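Local coordinates for BRO1 protein (Saccharomyces cerevisiae, PDB 1ZB1) that helps sort and concentrate cargo proteins at multivesicular bodies and recruits the deubiquitinase Doa4 to endosomes, the chain being its Bro1 domain, at residues 123-126 with 127-131; 160-163 with 164-168; 169-172 with 173-176; 179-182 with 183-187. All blocks are in the same frame, centred on the assembly; numbering follows the deposited sequence.

Interaction 1: 123-126 with 127-131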
ATOM      1  N   SER A 123      14.836  -4.232   7.313  1.00 16.24           N
ATOM      2  CA  SER A 123      14.091  -3.237   6.551  1.00 16.68           C
ATOM      3  C   SER A 123      13.814  -3.681   5.117  1.00 14.66           C
ATOM      4  O   SER A 123      12.699  -3.500   4.612  1.00 14.23           O
ATOM      5  CB  SER A 123      14.837  -1.887   6.556  1.00 18.05           C
ATOM      6  OG  SER A 123      16.118  -1.990   5.961  1.00 33.63           O
ATOM      7  N   CYS A 124      14.813  -4.265   4.461  1.00 13.11           N
ATOM      8  CA  CYS A 124      14.629  -4.711   3.081  1.00 15.84           C
ATOM      9  C   CYS A 124      13.613  -5.858   2.997  1.00 16.15           C
ATOM     10  O   CYS A 124      12.769  -5.893   2.098  1.00 15.72           O
ATOM     11  CB  CYS A 124      15.969  -5.130   2.476  1.00 16.33           C
ATOM     12  SG  CYS A 124      17.068  -3.724   2.101  1.00 18.60           S
ATOM     13  N   THR A 125      13.698  -6.790   3.935  1.00 16.05           N
ATOM     14  CA  THR A 125      12.767  -7.907   3.973  1.00 15.40           C
ATOM     15  C   THR A 125      11.329  -7.397   4.207  1.00 15.45           C
ATOM     16  O   THR A 125      10.387  -7.843   3.550  1.00 13.18           O
ATOM     17  CB  THR A 125      13.152  -8.899   5.099  1.00 17.84           C
ATOM     18  OG1 THR A 125      14.386  -9.547   4.764  1.00 28.29           O
ATOM     19  CG2 THR A 125      12.059  -9.947   5.283  1.00  7.05           C
ATOM     20  N   LEU A 126      11.160  -6.461   5.140  1.00 15.73           N
ATOM     21  CA  LEU A 126       9.825  -5.926   5.432  1.00 14.90           C
ATOM     22  C   LEU A 126       9.271  -5.127   4.251  1.00 14.50           C
ATOM     23  O   LEU A 126       8.057  -5.088   4.019  1.00 14.37           O
ATOM     24  CB  LEU A 126       9.858  -5.068   6.707  1.00 17.21           C
ATOM     25  CG  LEU A 126       8.556  -4.356   7.107  1.00 19.31           C
ATOM     26  CD1 LEU A 126       7.385  -5.340   7.137  1.00 17.58           C
ATOM     27  CD2 LEU A 126       8.751  -3.719   8.476  1.00 15.37           C
ATOM     28  N   PHE A 127      10.156  -4.487   3.498  1.00 15.52           N
ATOM     29  CA  PHE A 127       9.721  -3.743   2.320  1.00 14.37           C
ATOM     30  C   PHE A 127       9.074  -4.746   1.348  1.00 12.67           C
ATOM     31  O   PHE A 127       8.009  -4.491   0.772  1.00 12.90           O
ATOM     32  CB  PHE A 127      10.928  -3.065   1.656  1.00 13.22           C
ATOM     33  CG  PHE A 127      10.577  -2.242   0.443  1.00 17.30           C
ATOM     34  CD1 PHE A 127      10.437  -2.838  -0.806  1.00 15.36           C
ATOM     35  CD2 PHE A 127      10.376  -0.863   0.558  1.00 17.23           C
ATOM     36  CE1 PHE A 127      10.101  -2.083  -1.932  1.00 15.71           C
ATOM     37  CE2 PHE A 127      10.037  -0.088  -0.559  1.00 17.26           C
ATOM     38  CZ  PHE A 127       9.898  -0.694  -1.809  1.00 17.46           C
ATOM     39  N   ASN A 128       9.722  -5.891   1.167  1.00 13.61           N
ATOM     40  CA  ASN A 128       9.183  -6.910   0.268  1.00 14.27           C
ATOM     41  C   ASN A 128       7.895  -7.530   0.820  1.00 14.76           C
ATOM     42  O   ASN A 128       6.987  -7.862   0.060  1.00 16.52           O
ATOM     43  CB  ASN A 128      10.251  -7.982  -0.019  1.00 14.32           C
ATOM     44  CG  ASN A 128      11.268  -7.517  -1.065  1.00 17.22           C
ATOM     45  OD1 ASN A 128      11.070  -6.485  -1.709  1.00 16.37           O
ATOM     46  ND2 ASN A 128      12.346  -8.275  -1.244  1.00 17.42           N
ATOM     47  N   ILE A 129       7.810  -7.673   2.140  1.00 16.31           N
ATOM     48  CA  ILE A 129       6.606  -8.217   2.771  1.00 14.24           C
ATOM     49  C   ILE A 129       5.421  -7.300   2.427  1.00 15.92           C
ATOM     50  O   ILE A 129       4.332  -7.763   2.056  1.00 14.89           O
ATOM     51  CB  ILE A 129       6.785  -8.295   4.307  1.00 14.11           C
ATOM     52  CG1 ILE A 129       7.703  -9.473   4.660  1.00 15.20           C
ATOM     53  CG2 ILE A 129       5.433  -8.442   4.997  1.00 13.76           C
ATOM     54  CD1 ILE A 129       8.072  -9.557   6.136  1.00 16.64           C
ATOM     55  N   ALA A 130       5.642  -5.993   2.541  1.00 14.03           N
ATOM     56  CA  ALA A 130       4.599  -5.012   2.223  1.00 15.75           C
ATOM     57  C   ALA A 130       4.195  -5.137   0.754  1.00 14.58           C
ATOM     58  O   ALA A 130       3.002  -5.141   0.414  1.00 16.16           O
ATOM     59  CB  ALA A 130       5.108  -3.590   2.514  1.00 15.72           C
ATOM     60  N   VAL A 131       5.187  -5.233  -0.126  1.00 14.94           N
ATOM     61  CA  VAL A 131       4.899  -5.368  -1.554  1.00 14.59           C
ATOM     62  C   VAL A 131       4.124  -6.662  -1.819  1.00 15.52           C
ATOM     63  O   VAL A 131       3.162  -6.675  -2.590  1.00 16.91           O
ATOM     64  CB  VAL A 131       6.200  -5.386  -2.399  1.00 12.11           C
ATOM     65  CG1 VAL A 131       5.883  -5.760  -3.846  1.00 15.28           C
ATOM     66  CG2 VAL A 131       6.865  -4.001  -2.364  1.00 12.79           C
TER

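Interaction 2: 160-163 with 164-168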
ATOM      1  N   GLU A 160       4.006   1.880   6.692  1.00 18.14           N
ATOM      2  CA  GLU A 160       3.919   2.894   7.733  1.00 22.21           C
ATOM      3  C   GLU A 160       4.993   2.642   8.794  1.00 20.62           C
ATOM      4  O   GLU A 160       5.694   3.565   9.210  1.00 19.77           O
ATOM      5  CB  GLU A 160       2.523   2.860   8.369  1.00 27.10           C
ATOM      6  CG  GLU A 160       2.345   3.791   9.555  1.00 35.77           C
ATOM      7  CD  GLU A 160       0.914   3.803  10.061  1.00 41.23           C
ATOM      8  OE1 GLU A 160       0.430   2.745  10.520  1.00 46.15           O
ATOM      9  OE2 GLU A 160       0.275   4.874   9.993  1.00 45.47           O
ATOM     10  N   TYR A 161       5.118   1.390   9.224  1.00 18.48           N
ATOM     11  CA  TYR A 161       6.115   1.012  10.229  1.00 18.14           C
ATOM     12  C   TYR A 161       7.519   1.295   9.708  1.00 17.57           C
ATOM     13  O   TYR A 161       8.393   1.761  10.447  1.00 17.28           O
ATOM     14  CB  TYR A 161       5.991  -0.475  10.571  1.00 18.09           C
ATOM     15  CG  TYR A 161       6.981  -0.952  11.616  1.00 20.35           C
ATOM     16  CD1 TYR A 161       6.660  -0.920  12.973  1.00 19.26           C
ATOM     17  CD2 TYR A 161       8.242  -1.429  11.246  1.00 19.55           C
ATOM     18  CE1 TYR A 161       7.567  -1.355  13.937  1.00 21.60           C
ATOM     19  CE2 TYR A 161       9.158  -1.861  12.201  1.00 19.58           C
ATOM     20  CZ  TYR A 161       8.810  -1.824  13.547  1.00 23.19           C
ATOM     21  OH  TYR A 161       9.697  -2.274  14.500  1.00 25.92           O
ATOM     22  N   LEU A 162       7.739   0.998   8.432  1.00 17.31           N
ATOM     23  CA  LEU A 162       9.029   1.246   7.805  1.00 17.69           C
ATOM     24  C   LEU A 162       9.381   2.745   7.812  1.00 18.94           C
ATOM     25  O   LEU A 162      10.511   3.129   8.137  1.00 18.78           O
ATOM     26  CB  LEU A 162       9.011   0.736   6.358  1.00 17.03           C
ATOM     27  CG  LEU A 162       9.123  -0.787   6.164  1.00 16.94           C
ATOM     28  CD1 LEU A 162       8.794  -1.135   4.720  1.00 16.79           C
ATOM     29  CD2 LEU A 162      10.534  -1.265   6.519  1.00 14.38           C
ATOM     30  N   SER A 163       8.422   3.591   7.454  1.00 19.88           N
ATOM     31  CA  SER A 163       8.697   5.028   7.408  1.00 23.47           C
ATOM     32  C   SER A 163       8.963   5.618   8.784  1.00 24.41           C
ATOM     33  O   SER A 163       9.743   6.558   8.919  1.00 22.73           O
ATOM     34  CB  SER A 163       7.540   5.786   6.748  1.00 24.23           C
ATOM     35  OG  SER A 163       6.405   5.809   7.588  1.00 32.42           O
ATOM     36  N   GLU A 164       8.325   5.063   9.808  1.00 25.35           N
ATOM     37  CA  GLU A 164       8.509   5.576  11.163  1.00 27.50           C
ATOM     38  C   GLU A 164       9.645   4.927  11.953  1.00 26.94           C
ATOM     39  O   GLU A 164      10.073   5.474  12.972  1.00 26.65           O
ATOM     40  CB  GLU A 164       7.207   5.427  11.958  1.00 30.32           C
ATOM     41  CG  GLU A 164       5.993   6.020  11.270  1.00 35.80           C
ATOM     42  CD  GLU A 164       4.737   5.938  12.118  1.00 38.62           C
ATOM     43  OE1 GLU A 164       4.550   4.923  12.820  1.00 39.41           O
ATOM     44  OE2 GLU A 164       3.928   6.888  12.070  1.00 42.84           O
ATOM     45  N   ASN A 165      10.155   3.787  11.488  1.00 25.48           N
ATOM     46  CA  ASN A 165      11.209   3.093  12.231  1.00 25.97           C
ATOM     47  C   ASN A 165      12.616   2.966  11.647  1.00 26.43           C
ATOM     48  O   ASN A 165      13.550   2.666  12.384  1.00 26.06           O
ATOM     49  CB  ASN A 165      10.697   1.710  12.636  1.00 25.89           C
ATOM     50  CG  ASN A 165       9.632   1.789  13.711  1.00 30.10           C
ATOM     51  OD1 ASN A 165       9.944   1.870  14.903  1.00 31.28           O
ATOM     52  ND2 ASN A 165       8.367   1.794  13.297  1.00 25.92           N
ATOM     53  N   PHE A 166      12.786   3.169  10.346  1.00 26.86           N
ATOM     54  CA  PHE A 166      14.123   3.080   9.757  1.00 28.87           C
ATOM     55  C   PHE A 166      14.413   4.404   9.057  1.00 31.28           C
ATOM     56  O   PHE A 166      13.821   4.709   8.023  1.00 32.25           O
ATOM     57  CB  PHE A 166      14.194   1.905   8.782  1.00 28.57           C
ATOM     58  CG  PHE A 166      13.849   0.585   9.409  1.00 27.68           C
ATOM     59  CD1 PHE A 166      12.543   0.104   9.377  1.00 27.32           C
ATOM     60  CD2 PHE A 166      14.825  -0.172  10.053  1.00 27.75           C
ATOM     61  CE1 PHE A 166      12.215  -1.115   9.977  1.00 27.64           C
ATOM     62  CE2 PHE A 166      14.508  -1.389  10.657  1.00 28.45           C
ATOM     63  CZ  PHE A 166      13.198  -1.863  10.618  1.00 27.39           C
ATOM     64  N   LEU A 167      15.347   5.175   9.612  1.00 32.90           N
ATOM     65  CA  LEU A 167      15.638   6.513   9.093  1.00 34.72           C
ATOM     66  C   LEU A 167      16.881   6.830   8.252  1.00 35.02           C
ATOM     67  O   LEU A 167      16.891   7.841   7.547  1.00 37.19           O
ATOM     68  CB  LEU A 167      15.593   7.502  10.262  1.00 37.52           C
ATOM     69  CG  LEU A 167      14.376   7.406  11.191  1.00 38.66           C
ATOM     70  CD1 LEU A 167      14.574   8.345  12.372  1.00 38.79           C
ATOM     71  CD2 LEU A 167      13.094   7.749  10.431  1.00 39.52           C
ATOM     72  N   ASN A 168      17.926   6.014   8.314  1.00 33.10           N
ATOM     73  CA  ASN A 168      19.130   6.329   7.539  1.00 32.34           C
ATOM     74  C   ASN A 168      19.567   5.210   6.591  1.00 30.02           C
ATOM     75  O   ASN A 168      20.755   4.883   6.502  1.00 28.54           O
ATOM     76  CB  ASN A 168      20.279   6.676   8.493  1.00 35.61           C
ATOM     77  CG  ASN A 168      19.989   7.906   9.339  1.00 39.13           C
ATOM     78  OD1 ASN A 168      19.960   9.030   8.833  1.00 42.50           O
ATOM     79  ND2 ASN A 168      19.763   7.697  10.632  1.00 42.70           N
TER

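Interaction 3: 169-172 with 173-176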
ATOM      1  N   SER A 169      18.605   4.634   5.879  1.00 25.88           N
ATOM      2  CA  SER A 169      18.895   3.548   4.952  1.00 22.76           C
ATOM      3  C   SER A 169      19.711   4.019   3.761  1.00 18.72           C
ATOM      4  O   SER A 169      19.545   5.144   3.288  1.00 18.40           O
ATOM      5  CB  SER A 169      17.590   2.928   4.433  1.00 21.92           C
ATOM      6  OG  SER A 169      17.852   1.915   3.474  1.00 20.86           O
ATOM      7  N   PRO A 170      20.616   3.163   3.260  1.00 17.21           N
ATOM      8  CA  PRO A 170      21.424   3.553   2.101  1.00 16.41           C
ATOM      9  C   PRO A 170      20.587   3.473   0.816  1.00 19.65           C
ATOM     10  O   PRO A 170      20.961   4.035  -0.212  1.00 21.48           O
ATOM     11  CB  PRO A 170      22.555   2.531   2.114  1.00 16.80           C
ATOM     12  CG  PRO A 170      21.875   1.292   2.661  1.00 16.52           C
ATOM     13  CD  PRO A 170      21.059   1.866   3.804  1.00 15.77           C
ATOM     14  N   SER A 171      19.451   2.776   0.879  1.00 18.75           N
ATOM     15  CA  SER A 171      18.582   2.619  -0.290  1.00 17.14           C
ATOM     16  C   SER A 171      17.466   3.653  -0.394  1.00 18.22           C
ATOM     17  O   SER A 171      16.788   3.961   0.592  1.00 17.64           O
ATOM     18  CB  SER A 171      17.939   1.222  -0.299  1.00 17.31           C
ATOM     19  OG  SER A 171      17.001   1.130  -1.362  1.00 16.64           O
ATOM     20  N   VAL A 172      17.260   4.160  -1.605  1.00 19.86           N
ATOM     21  CA  VAL A 172      16.221   5.147  -1.868  1.00 21.23           C
ATOM     22  C   VAL A 172      14.832   4.598  -1.538  1.00 20.04           C
ATOM     23  O   VAL A 172      13.932   5.348  -1.148  1.00 18.69           O
ATOM     24  CB  VAL A 172      16.255   5.611  -3.353  1.00 25.21           C
ATOM     25  CG1 VAL A 172      16.089   4.424  -4.289  1.00 26.98           C
ATOM     26  CG2 VAL A 172      15.157   6.636  -3.606  1.00 32.24           C
ATOM     27  N   ASP A 173      14.664   3.286  -1.691  1.00 19.79           N
ATOM     28  CA  ASP A 173      13.387   2.631  -1.410  1.00 18.98           C
ATOM     29  C   ASP A 173      12.973   2.775   0.047  1.00 20.91           C
ATOM     30  O   ASP A 173      11.782   2.803   0.358  1.00 19.82           O
ATOM     31  CB  ASP A 173      13.472   1.128  -1.707  1.00 17.26           C
ATOM     32  CG  ASP A 173      13.698   0.829  -3.167  1.00 16.64           C
ATOM     33  OD1 ASP A 173      14.537  -0.055  -3.468  1.00 19.98           O
ATOM     34  OD2 ASP A 173      13.035   1.467  -4.010  1.00 18.24           O
ATOM     35  N   LEU A 174      13.955   2.842   0.942  1.00 19.30           N
ATOM     36  CA  LEU A 174      13.648   2.924   2.362  1.00 19.72           C
ATOM     37  C   LEU A 174      13.720   4.316   2.964  1.00 20.08           C
ATOM     38  O   LEU A 174      13.735   4.470   4.188  1.00 21.72           O
ATOM     39  CB  LEU A 174      14.542   1.953   3.149  1.00 19.63           C
ATOM     40  CG  LEU A 174      14.158   0.464   3.049  1.00 23.36           C
ATOM     41  CD1 LEU A 174      12.762   0.231   3.650  1.00 21.03           C
ATOM     42  CD2 LEU A 174      14.178   0.034   1.596  1.00 26.71           C
ATOM     43  N   GLN A 175      13.775   5.334   2.114  1.00 21.81           N
ATOM     44  CA  GLN A 175      13.788   6.697   2.619  1.00 23.05           C
ATOM     45  C   GLN A 175      12.401   6.910   3.224  1.00 23.65           C
ATOM     46  O   GLN A 175      11.392   6.558   2.609  1.00 20.81           O
ATOM     47  CB  GLN A 175      14.042   7.691   1.483  1.00 25.48           C
ATOM     48  CG  GLN A 175      15.444   7.585   0.917  1.00 28.89           C
ATOM     49  CD  GLN A 175      16.488   7.495   2.021  1.00 32.05           C
ATOM     50  OE1 GLN A 175      17.210   6.501   2.131  1.00 33.61           O
ATOM     51  NE2 GLN A 175      16.560   8.527   2.855  1.00 29.60           N
ATOM     52  N   SER A 176      12.355   7.481   4.422  1.00 21.42           N
ATOM     53  CA  SER A 176      11.092   7.700   5.129  1.00 23.61           C
ATOM     54  C   SER A 176       9.959   8.323   4.307  1.00 22.42           C
ATOM     55  O   SER A 176       8.803   7.918   4.433  1.00 20.54           O
ATOM     56  CB  SER A 176      11.339   8.549   6.385  1.00 25.70           C
ATOM     57  OG  SER A 176      10.139   8.709   7.125  1.00 30.19           O
TER
HETATM   58  O   HOH W   1      15.727   5.429   5.770  1.00 25.35           O

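Interaction 4: 179-182 with 183-187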
ATOM      1  N   THR A 179       8.540   5.566   1.737  1.00 20.34           N
ATOM      2  CA  THR A 179       7.731   4.494   2.304  1.00 20.86           C
ATOM      3  C   THR A 179       6.405   5.083   2.791  1.00 22.08           C
ATOM      4  O   THR A 179       5.381   4.398   2.823  1.00 19.93           O
ATOM      5  CB  THR A 179       8.461   3.768   3.458  1.00 22.38           C
ATOM      6  OG1 THR A 179       9.121   4.721   4.300  1.00 33.79           O
ATOM      7  CG2 THR A 179       9.479   2.772   2.885  1.00 14.62           C
ATOM      8  N   ARG A 180       6.415   6.362   3.158  1.00 21.50           N
ATOM      9  CA  ARG A 180       5.186   7.024   3.596  1.00 22.75           C
ATOM     10  C   ARG A 180       4.260   7.136   2.370  1.00 21.21           C
ATOM     11  O   ARG A 180       3.043   6.911   2.455  1.00 18.92           O
ATOM     12  CB  ARG A 180       5.504   8.422   4.138  1.00 26.27           C
ATOM     13  CG  ARG A 180       4.290   9.224   4.589  1.00 30.20           C
ATOM     14  CD  ARG A 180       4.150   9.194   6.102  1.00 37.77           C
ATOM     15  NE  ARG A 180       3.299   8.103   6.563  1.00 39.67           N
ATOM     16  CZ  ARG A 180       3.297   7.627   7.803  1.00 40.98           C
ATOM     17  NH1 ARG A 180       4.110   8.136   8.720  1.00 40.27           N
ATOM     18  NH2 ARG A 180       2.469   6.645   8.130  1.00 41.49           N
ATOM     19  N   PHE A 181       4.853   7.482   1.231  1.00 19.31           N
ATOM     20  CA  PHE A 181       4.114   7.609  -0.025  1.00 19.51           C
ATOM     21  C   PHE A 181       3.481   6.257  -0.352  1.00 18.53           C
ATOM     22  O   PHE A 181       2.295   6.173  -0.665  1.00 17.18           O
ATOM     23  CB  PHE A 181       5.072   8.052  -1.148  1.00 20.02           C
ATOM     24  CG  PHE A 181       4.485   7.982  -2.535  1.00 23.83           C
ATOM     25  CD1 PHE A 181       3.374   8.748  -2.884  1.00 24.00           C
ATOM     26  CD2 PHE A 181       5.055   7.151  -3.500  1.00 25.16           C
ATOM     27  CE1 PHE A 181       2.837   8.686  -4.172  1.00 25.84           C
ATOM     28  CE2 PHE A 181       4.526   7.080  -4.792  1.00 28.23           C
ATOM     29  CZ  PHE A 181       3.413   7.851  -5.127  1.00 26.21           C
ATOM     30  N   LEU A 182       4.279   5.197  -0.277  1.00 17.40           N
ATOM     31  CA  LEU A 182       3.771   3.860  -0.560  1.00 19.52           C
ATOM     32  C   LEU A 182       2.628   3.487   0.398  1.00 19.80           C
ATOM     33  O   LEU A 182       1.640   2.861  -0.008  1.00 19.55           O
ATOM     34  CB  LEU A 182       4.916   2.844  -0.471  1.00 19.90           C
ATOM     35  CG  LEU A 182       5.542   2.330  -1.778  1.00 26.19           C
ATOM     36  CD1 LEU A 182       5.265   3.271  -2.930  1.00 24.06           C
ATOM     37  CD2 LEU A 182       7.037   2.114  -1.578  1.00 24.07           C
ATOM     38  N   ALA A 183       2.760   3.871   1.664  1.00 19.34           N
ATOM     39  CA  ALA A 183       1.714   3.583   2.651  1.00 20.09           C
ATOM     40  C   ALA A 183       0.421   4.316   2.274  1.00 19.92           C
ATOM     41  O   ALA A 183      -0.671   3.751   2.364  1.00 18.69           O
ATOM     42  CB  ALA A 183       2.168   4.015   4.042  1.00 19.69           C
ATOM     43  N   ASN A 184       0.553   5.572   1.855  1.00 18.67           N
ATOM     44  CA  ASN A 184      -0.602   6.378   1.468  1.00 21.18           C
ATOM     45  C   ASN A 184      -1.287   5.832   0.216  1.00 20.64           C
ATOM     46  O   ASN A 184      -2.500   5.966   0.055  1.00 20.93           O
ATOM     47  CB  ASN A 184      -0.185   7.842   1.256  1.00 22.13           C
ATOM     48  CG  ASN A 184       0.105   8.557   2.570  1.00 24.20           C
ATOM     49  OD1 ASN A 184      -0.432   8.189   3.613  1.00 24.08           O
ATOM     50  ND2 ASN A 184       0.938   9.589   2.522  1.00 23.20           N
ATOM     51  N   ILE A 185      -0.509   5.214  -0.668  1.00 21.97           N
ATOM     52  CA  ILE A 185      -1.066   4.618  -1.883  1.00 21.03           C
ATOM     53  C   ILE A 185      -1.928   3.411  -1.490  1.00 19.65           C
ATOM     54  O   ILE A 185      -3.044   3.243  -1.981  1.00 19.39           O
ATOM     55  CB  ILE A 185       0.061   4.135  -2.842  1.00 21.20           C
ATOM     56  CG1 ILE A 185       0.766   5.338  -3.487  1.00 22.02           C
ATOM     57  CG2 ILE A 185      -0.512   3.208  -3.910  1.00 20.99           C
ATOM     58  CD1 ILE A 185      -0.091   6.095  -4.483  1.00 24.63           C
ATOM     59  N   CYS A 186      -1.402   2.578  -0.596  1.00 19.00           N
ATOM     60  CA  CYS A 186      -2.114   1.386  -0.144  1.00 18.52           C
ATOM     61  C   CYS A 186      -3.390   1.727   0.627  1.00 19.01           C
ATOM     62  O   CYS A 186      -4.423   1.067   0.453  1.00 18.27           O
ATOM     63  CB  CYS A 186      -1.199   0.508   0.716  1.00 17.63           C
ATOM     64  SG  CYS A 186       0.221  -0.192  -0.182  1.00 20.15           S
ATOM     65  N   HIS A 187      -3.324   2.750   1.473  1.00 17.15           N
ATOM     66  CA  HIS A 187      -4.495   3.168   2.235  1.00 19.42           C
ATOM     67  C   HIS A 187      -5.572   3.674   1.263  1.00 19.19           C
ATOM     68  O   HIS A 187      -6.745   3.287   1.352  1.00 20.71           O
ATOM     69  CB  HIS A 187      -4.113   4.276   3.224  1.00 20.41           C
ATOM     70  CG  HIS A 187      -5.218   4.663   4.160  1.00 21.39           C
ATOM     71  ND1 HIS A 187      -5.080   5.663   5.099  1.00 21.56           N
ATOM     72  CD2 HIS A 187      -6.479   4.187   4.297  1.00 22.56           C
ATOM     73  CE1 HIS A 187      -6.210   5.789   5.772  1.00 22.73           C
ATOM     74  NE2 HIS A 187      -7.075   4.906   5.306  1.00 24.31           N
TER

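Interaction 1: 123-126 with 127-131
I129 packs back against T125 and L126 one turn earlier in helix 118-139, and its side chain can be followed outward atom by atom. CB rests 3.5 Å from L126 O, and 4.1 Å from L126 CD1, the branch that L126 extends along the helix. CG1 then bends back over the preceding turn: placed anti to the carbonyl carbon (chi1 -75°), it sits 3.3 Å from T125 O. The chain runs on extended to CD1, which ends 4.1 Å from T125 CG2, so a methyl meets a methyl across an oblique crossing. A beta-branched isoleucine suits this place, because one branch can fold back on the helix while the other methyl, CG2, is directed away from the backbone N.

T125 also splits its branches, but here it is the one anti to N, CG2, that makes the apolar contact, while OG1 turns back to a hydrogen bond with E121 O, which satisfies this buried hydroxyl. Beneath the side chains runs the regular i to i+4 bonding, with I129 N 2.9 Å from T125 O and A130 N 3.0 Å from L126 O. N128 is the polar residue of the second segment; its OD1 accepts from K16 N in a neighbouring loop, so the amide ties that loop to the helix. I129 also meets N72 and L73 of helix 65-86, while L126 and the small A130 face helix 146-165. The whole is a buried alpha-helical i to i+3 and i to i+4 packing, in a helix enclosed by other parts of the largely helical Bro1 domain.

Interaction 2: 160-163 with 164-168
The amide of N165 lies over one face of the Y161 ring, and this is the tight part of the contact. ND2 stands 3.2 Å above the ring plane, displaced toward the rim, with the two planes only 22° apart. The same ND2 donates to Y161 O at 2.9 Å, within the carbonyl plane and on a lone pair, so one residue provides both the acceptor and the surface that hold the amide flat. N165 CB adds a CH-pi contact 4.2 Å from the ring centroid. On the buried flank, L162 CD2 reaches F166 CD1 at 3.8 Å, and F166 CE1 also touches Y161 CE2. Leucine and phenylalanine suit this flank, which turns toward L126 and S123 of helix 118-139. E160 O accepts from E164 N and, at 2.9 Å, from S163 OG, both from the same face of its plane. The buried serine hydroxyl thus supplements the main-chain bonding near the end of helix 146-165, just before F166 leaves helical geometry.

The solvent side is looser and more polar. There the exposed side chain of E164 runs alongside E160, pointing the same way, with E160 CG 4.1 Å from E164 OE1. Their like-charged OE2 atoms are 4.7 Å apart, and R180 lies near both as a long, weak ion-pair partner. Two glutamates this close probably repel each other somewhat, and the arginine would be expected to ease that repulsion.

Interaction 3: 169-172 with 173-176
S171 OG is gripped by several groups: it accepts from D173 N at 3.2 Å, two residues on, and also bonds to D101 and K16. The main chain of the same residue takes part as well, for S171 O receives L174 N at 3.1 Å from well above the carbonyl plane. V172 O likewise takes Q175 N, again from above its plane. The carboxylate of D173 is held by partners from other parts of the chain: OD1 meets K16 in a salt bridge and A102 N, and OD2 meets the hydroxyl of Y239. An aspartate suits this buried place because basic and polar partners surround it. L174 supplies the apolar counterpart, packing on F127.

A bridging water closes the base of this compact loop, lying 2.7 Å from L174 O and accepting in turn from S169 N. Where it joins the two ends, S169 and L174 also meet directly: S169 CB lies 3.4 Å from L174 CB, closer than two carbons normally settle, and S169 OG is 3.3 Å from that same L174 carbon. Serine is small enough for such proximity, and its hydroxyl has a second task. Set anti to its own backbone N (chi1 177°), OG accepts from S171 N at 3.2 Å and makes an ST turn that draws the chain around P170. The arrangement is a tight interhelical connection built from an ST turn followed by short i to i+3 turns, leading to Q175 at the N-cap position of helix 176-198.

Interaction 4: 179-182 with 183-187
L182, A183 and I185 form the centre of a regular alpha-helical i to i+4 contact within helix 176-198, in the helical Bro1 domain. L182 O receives C186 N at 3.1 Å, and its side chain leaves the helix to pack on F159, F127 and Y239, where a broad aliphatic group suits a meeting of several elements. A183 answers with a single methyl: CB is 3.4 Å from R180 O, and its small size allows F159 of helix 146-165 to come close. A183 N in turn donates to T179 O at 2.9 Å.

In I185 a chi1 of -72° swings CG1 to the side of the backbone N, bringing it 3.3 Å from F181 O and over one face of the F181 ring, offset toward the rim, a CH-pi contact 4.1 Å from the centroid. F181, a flat group between helices, also meets F228 of helix 208-230. On the more polar side N184 ND2 lies 4.0 Å from R180 CG, an amide and an arginine chain suited to a partly exposed flank. I185 CD1 completes the contact, 3.9 Å from F181 CE1.

How the interactions relate
From the N terminus the four contacts follow in series along the chain, none nested in or crossing another. Interaction 1 is on helix 118-139, interaction 2 near the end of helix 146-165, interaction 3 in the loop after it and interaction 4 on helix 176-198; each closes only a local turn. Space brings them together. L126 of interaction 1 packs on L162 and Y161 of interaction 2, and F127 touches D173 and L174 of interaction 3 as well as L182 of interaction 4. S176 OG probably bonds S163 O, fastening the start of helix 176-198 to the end of helix 146-165, and T179 joins interaction 4 to both. Three successive helices are thereby tied together around one connection.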